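Local coordinates for protein thiosulfate sulfurtransferase (Pseudomonas aeruginosa, PDB 1YT8) that probably transfers a sulfur atom from thiosulfate to cyanide, as a chain built from repeated rhodanese-like domains, at residues A[170-178]-A[331-339]. Residues are numbered along the deposited sequence; the frame is centred on the assembly and turned at random.
Sequences PGAELVLRV and DGVRANMSA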
ATOM      1  N   PRO A 170      10.878 -10.881  -4.405  1.00 12.91           N
ATOM      2  CA  PRO A 170      10.145 -10.025  -3.468  1.00 15.59           C
ATOM      3  C   PRO A 170      10.535 -10.278  -2.013  1.00 15.23           C
ATOM      4  O   PRO A 170      10.740 -11.419  -1.600  1.00 18.09           O
ATOM      5  CB  PRO A 170       8.689 -10.368  -3.760  1.00 14.65           C
ATOM      6  CG  PRO A 170       8.715 -10.632  -5.234  1.00 16.02           C
ATOM      7  CD  PRO A 170       9.954 -11.498  -5.372  1.00 14.65           C
ATOM      8  N   GLY A 171      10.627  -9.189  -1.255  1.00 15.79           N
ATOM      9  CA  GLY A 171      11.020  -9.224   0.145  1.00 16.39           C
ATOM     10  C   GLY A 171      10.856 -10.469   1.002  1.00 15.84           C
ATOM     11  O   GLY A 171      11.841 -10.992   1.528  1.00 14.23           O
ATOM     12  N   ALA A 172       9.623 -10.937   1.168  1.00 14.86           N
ATOM     13  CA  ALA A 172       9.381 -12.106   2.008  1.00 14.76           C
ATOM     14  C   ALA A 172       9.928 -13.412   1.440  1.00 12.85           C
ATOM     15  O   ALA A 172      10.115 -14.376   2.177  1.00 14.98           O
ATOM     16  CB  ALA A 172       7.891 -12.246   2.292  1.00 13.95           C
ATOM     17  N   GLU A 173      10.194 -13.439   0.138  1.00 14.98           N
ATOM     18  CA  GLU A 173      10.710 -14.635  -0.521  1.00 13.77           C
ATOM     19  C   GLU A 173      12.220 -14.830  -0.339  1.00 13.74           C
ATOM     20  O   GLU A 173      12.736 -15.924  -0.545  1.00 12.72           O
ATOM     21  CB  GLU A 173      10.412 -14.581  -2.027  1.00 15.52           C
ATOM     22  CG  GLU A 173       8.945 -14.394  -2.419  1.00 17.35           C
ATOM     23  CD  GLU A 173       8.069 -15.592  -2.078  1.00 17.21           C
ATOM     24  OE1 GLU A 173       8.590 -16.728  -2.043  1.00 16.83           O
ATOM     25  OE2 GLU A 173       6.852 -15.398  -1.865  1.00 16.63           O
ATOM     26  N   LEU A 174      12.928 -13.774   0.049  1.00 13.44           N
ATOM     27  CA  LEU A 174      14.382 -13.845   0.201  1.00 13.05           C
ATOM     28  C   LEU A 174      14.941 -15.013   1.012  1.00 12.85           C
ATOM     29  O   LEU A 174      15.745 -15.794   0.499  1.00 14.72           O
ATOM     30  CB  LEU A 174      14.908 -12.515   0.756  1.00 13.77           C
ATOM     31  CG  LEU A 174      14.824 -11.351  -0.246  1.00 10.86           C
ATOM     32  CD1 LEU A 174      15.077 -10.040   0.471  1.00 13.37           C
ATOM     33  CD2 LEU A 174      15.846 -11.553  -1.366  1.00  9.31           C
ATOM     34  N   VAL A 175      14.529 -15.145   2.266  1.00 12.08           N
ATOM     35  CA  VAL A 175      15.033 -16.232   3.100  1.00 12.30           C
ATOM     36  C   VAL A 175      14.614 -17.600   2.562  1.00 12.49           C
ATOM     37  O   VAL A 175      15.346 -18.583   2.694  1.00 15.99           O
ATOM     38  CB  VAL A 175      14.548 -16.063   4.558  1.00 12.48           C
ATOM     39  CG1 VAL A 175      15.003 -17.239   5.414  1.00 14.46           C
ATOM     40  CG2 VAL A 175      15.104 -14.762   5.124  1.00 12.53           C
ATOM     41  N   LEU A 176      13.446 -17.656   1.933  1.00 12.49           N
ATOM     42  CA  LEU A 176      12.935 -18.910   1.384  1.00 13.71           C
ATOM     43  C   LEU A 176      13.620 -19.380   0.096  1.00 15.47           C
ATOM     44  O   LEU A 176      13.833 -20.578  -0.091  1.00 17.41           O
ATOM     45  CB  LEU A 176      11.432 -18.792   1.116  1.00 14.38           C
ATOM     46  CG  LEU A 176      10.706 -20.006   0.512  1.00 15.49           C
ATOM     47  CD1 LEU A 176      10.669 -21.148   1.519  1.00 12.78           C
ATOM     48  CD2 LEU A 176       9.283 -19.614   0.128  1.00 13.65           C
ATOM     49  N   ARG A 177      13.971 -18.444  -0.783  1.00 14.97           N
ATOM     50  CA  ARG A 177      14.567 -18.801  -2.073  1.00 16.23           C
ATOM     51  C   ARG A 177      16.080 -18.689  -2.227  1.00 15.62           C
ATOM     52  O   ARG A 177      16.639 -19.259  -3.164  1.00 15.78           O
ATOM     53  CB  ARG A 177      13.937 -17.946  -3.174  1.00 17.25           C
ATOM     54  CG  ARG A 177      12.440 -17.727  -3.037  1.00 18.97           C
ATOM     55  CD  ARG A 177      11.636 -18.920  -3.498  1.00 17.86           C
ATOM     56  NE  ARG A 177      10.212 -18.704  -3.257  1.00 17.67           N
ATOM     57  CZ  ARG A 177       9.253 -19.554  -3.611  1.00 19.48           C
ATOM     58  NH1 ARG A 177       9.563 -20.684  -4.233  1.00 18.40           N
ATOM     59  NH2 ARG A 177       7.985 -19.281  -3.326  1.00 16.46           N
ATOM     60  N   VAL A 178      16.743 -17.970  -1.325  1.00 14.22           N
ATOM     61  CA  VAL A 178      18.184 -17.743  -1.450  1.00 15.39           C
ATOM     62  C   VAL A 178      19.099 -18.957  -1.610  1.00 17.34           C
ATOM     63  O   VAL A 178      20.079 -18.897  -2.356  1.00 16.94           O
ATOM     64  CB  VAL A 178      18.720 -16.863  -0.282  1.00 14.76           C
ATOM     65  CG1 VAL A 178      18.703 -17.635   1.023  1.00 13.55           C
ATOM     66  CG2 VAL A 178      20.131 -16.371  -0.609  1.00 17.07           C
ATOM     67  N   ASP A 331       4.795 -22.500   3.948  1.00 18.65           N
ATOM     68  CA  ASP A 331       6.200 -22.885   3.846  1.00 18.24           C
ATOM     69  C   ASP A 331       6.987 -22.794   5.147  1.00 17.30           C
ATOM     70  O   ASP A 331       8.070 -23.367   5.259  1.00 19.49           O
ATOM     71  CB  ASP A 331       6.883 -22.004   2.802  1.00 18.74           C
ATOM     72  CG  ASP A 331       6.662 -20.527   3.064  1.00 19.28           C
ATOM     73  OD1 ASP A 331       5.581 -20.017   2.694  1.00 19.91           O
ATOM     74  OD2 ASP A 331       7.557 -19.883   3.655  1.00 18.22           O
ATOM     75  N   GLY A 332       6.464 -22.054   6.118  1.00 17.65           N
ATOM     76  CA  GLY A 332       7.155 -21.917   7.389  1.00 15.92           C
ATOM     77  C   GLY A 332       8.277 -20.890   7.407  1.00 16.16           C
ATOM     78  O   GLY A 332       9.045 -20.831   8.366  1.00 17.69           O
ATOM     79  N   VAL A 333       8.379 -20.076   6.360  1.00 16.30           N
ATOM     80  CA  VAL A 333       9.424 -19.058   6.291  1.00 15.23           C
ATOM     81  C   VAL A 333       8.879 -17.640   6.116  1.00 14.11           C
ATOM     82  O   VAL A 333       9.168 -16.751   6.913  1.00 14.74           O
ATOM     83  CB  VAL A 333      10.399 -19.323   5.114  1.00 15.68           C
ATOM     84  CG1 VAL A 333      11.409 -18.178   5.003  1.00 16.16           C
ATOM     85  CG2 VAL A 333      11.132 -20.643   5.321  1.00 18.04           C
ATOM     86  N   ARG A 334       8.094 -17.440   5.065  1.00 13.52           N
ATOM     87  CA  ARG A 334       7.547 -16.126   4.738  1.00 13.92           C
ATOM     88  C   ARG A 334       6.763 -15.420   5.835  1.00 14.50           C
ATOM     89  O   ARG A 334       7.018 -14.248   6.123  1.00 13.91           O
ATOM     90  CB  ARG A 334       6.714 -16.235   3.462  1.00 12.29           C
ATOM     91  CG  ARG A 334       7.572 -16.588   2.255  1.00 14.49           C
ATOM     92  CD  ARG A 334       6.766 -16.712   0.981  1.00 15.59           C
ATOM     93  NE  ARG A 334       5.961 -17.930   0.965  1.00 16.16           N
ATOM     94  CZ  ARG A 334       5.334 -18.393  -0.111  1.00 18.45           C
ATOM     95  NH1 ARG A 334       5.416 -17.739  -1.263  1.00 15.98           N
ATOM     96  NH2 ARG A 334       4.634 -19.517  -0.036  1.00 17.53           N
ATOM     97  N   ALA A 335       5.813 -16.121   6.444  1.00 13.85           N
ATOM     98  CA  ALA A 335       5.024 -15.529   7.514  1.00 14.73           C
ATOM     99  C   ALA A 335       5.914 -15.230   8.726  1.00 13.19           C
ATOM    100  O   ALA A 335       5.814 -14.161   9.321  1.00 11.54           O
ATOM    101  CB  ALA A 335       3.881 -16.467   7.905  1.00 14.55           C
ATOM    102  N   ASN A 336       6.792 -16.164   9.085  1.00 12.92           N
ATOM    103  CA  ASN A 336       7.681 -15.950  10.224  1.00 12.87           C
ATOM    104  C   ASN A 336       8.576 -14.729  10.036  1.00 12.96           C
ATOM    105  O   ASN A 336       8.720 -13.919  10.954  1.00 12.81           O
ATOM    106  CB  ASN A 336       8.575 -17.178  10.483  1.00 12.79           C
ATOM    107  CG  ASN A 336       7.851 -18.288  11.229  1.00 16.37           C
ATOM    108  OD1 ASN A 336       7.104 -18.037  12.178  1.00 14.63           O
ATOM    109  ND2 ASN A 336       8.092 -19.530  10.815  1.00 16.85           N
HETATM  110  N   MSE A 337       9.183 -14.599   8.858  1.00 11.55           N
HETATM  111  CA  MSE A 337      10.062 -13.463   8.595  1.00 12.57           C
HETATM  112  C   MSE A 337       9.293 -12.144   8.581  1.00 11.10           C
HETATM  113  O   MSE A 337       9.714 -11.170   9.202  1.00 11.67           O
HETATM  114  CB  MSE A 337      10.810 -13.639   7.268  1.00 12.62           C
HETATM  115  CG  MSE A 337      11.917 -14.694   7.274  1.00 15.29           C
HETATM  116 SE   MSE A 337      13.183 -14.611   8.755  1.00 20.75          SE
HETATM  117  CE  MSE A 337      13.906 -12.822   8.480  1.00 15.21           C
ATOM    118  N   SER A 338       8.165 -12.112   7.878  1.00 13.80           N
ATOM    119  CA  SER A 338       7.362 -10.895   7.803  1.00 11.82           C
ATOM    120  C   SER A 338       6.871 -10.485   9.185  1.00 11.87           C
ATOM    121  O   SER A 338       6.864  -9.299   9.527  1.00 11.06           O
ATOM    122  CB  SER A 338       6.171 -11.100   6.859  1.00 11.31           C
ATOM    123  OG  SER A 338       6.609 -11.325   5.529  1.00 11.97           O
ATOM    124  N   ALA A 339       6.456 -11.470   9.978  1.00 13.39           N
ATOM    125  CA  ALA A 339       5.975 -11.210  11.333  1.00 13.06           C
ATOM    126  C   ALA A 339       7.091 -10.631  12.204  1.00 13.02           C
ATOM    127  O   ALA A 339       6.853  -9.726  13.007  1.00 13.75           O
ATOM    128  CB  ALA A 339       5.437 -12.495  11.955  1.00 12.43           C
TER
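Arg334, in the first turn of helix 334-339, extends along the start of the facing segment 170-178 and meets Glu173 in a salt bridge that joins two rhodanese-like domains of one chain. Followed outward, its CB lies near the Ala172 carbonyl, and Arg334 CG rests 3.4 Å from Ala172 O. Arg334 CD comes against the Glu173 carboxylate, 3.1 Å from Glu173 OE2. A bend at chi3 (-73°) then turns the guanidinium so that NE and NH2 grip OD1 of Asp331 side-on, both from above one face of that carboxylate, while NH1 turns to Glu173 and also meets Glu293. The Arg334 NH1 to Glu173 OE2 bond is 2.8 Å long and nearly straight at 166°; it uses the syn lone pair of OE2 and stays in the guanidinium plane, although the two planar groups stand 82° apart. Leu176 CD2 sits over one guanidinium face, 3.8 Å from Arg334 NE. The other Glu173 oxygen, OE1, accepts both NE and NH2 of Arg177, whose NH2 lies 3.6 Å from Arg334 NH1. Asp331 OD2 takes the backbone N of Val333 and of Arg334, an Asx turn at the helix start. Beside the charges runs an apolar seam: Val333 CG1 packs 3.7 Å from Val175 CG1, Val333 CG2 faces Leu176 CD1, and selenomethionine Met337 lays CG against Val175 CG2 (3.8 Å). Ala172 CB abuts Ser338 OG. Asp330 is a further partner of Arg334 NH2, and Leu206 of helix 197-208 backs Val175. Arg334 is buried among four carboxylates and Arg177 shares Glu173 with it, so the close approach of the two guanidinium groups is probably offset by the carboxylate that bridges them, and the opposed charges would favour a fixed, ionised network across this domain interface.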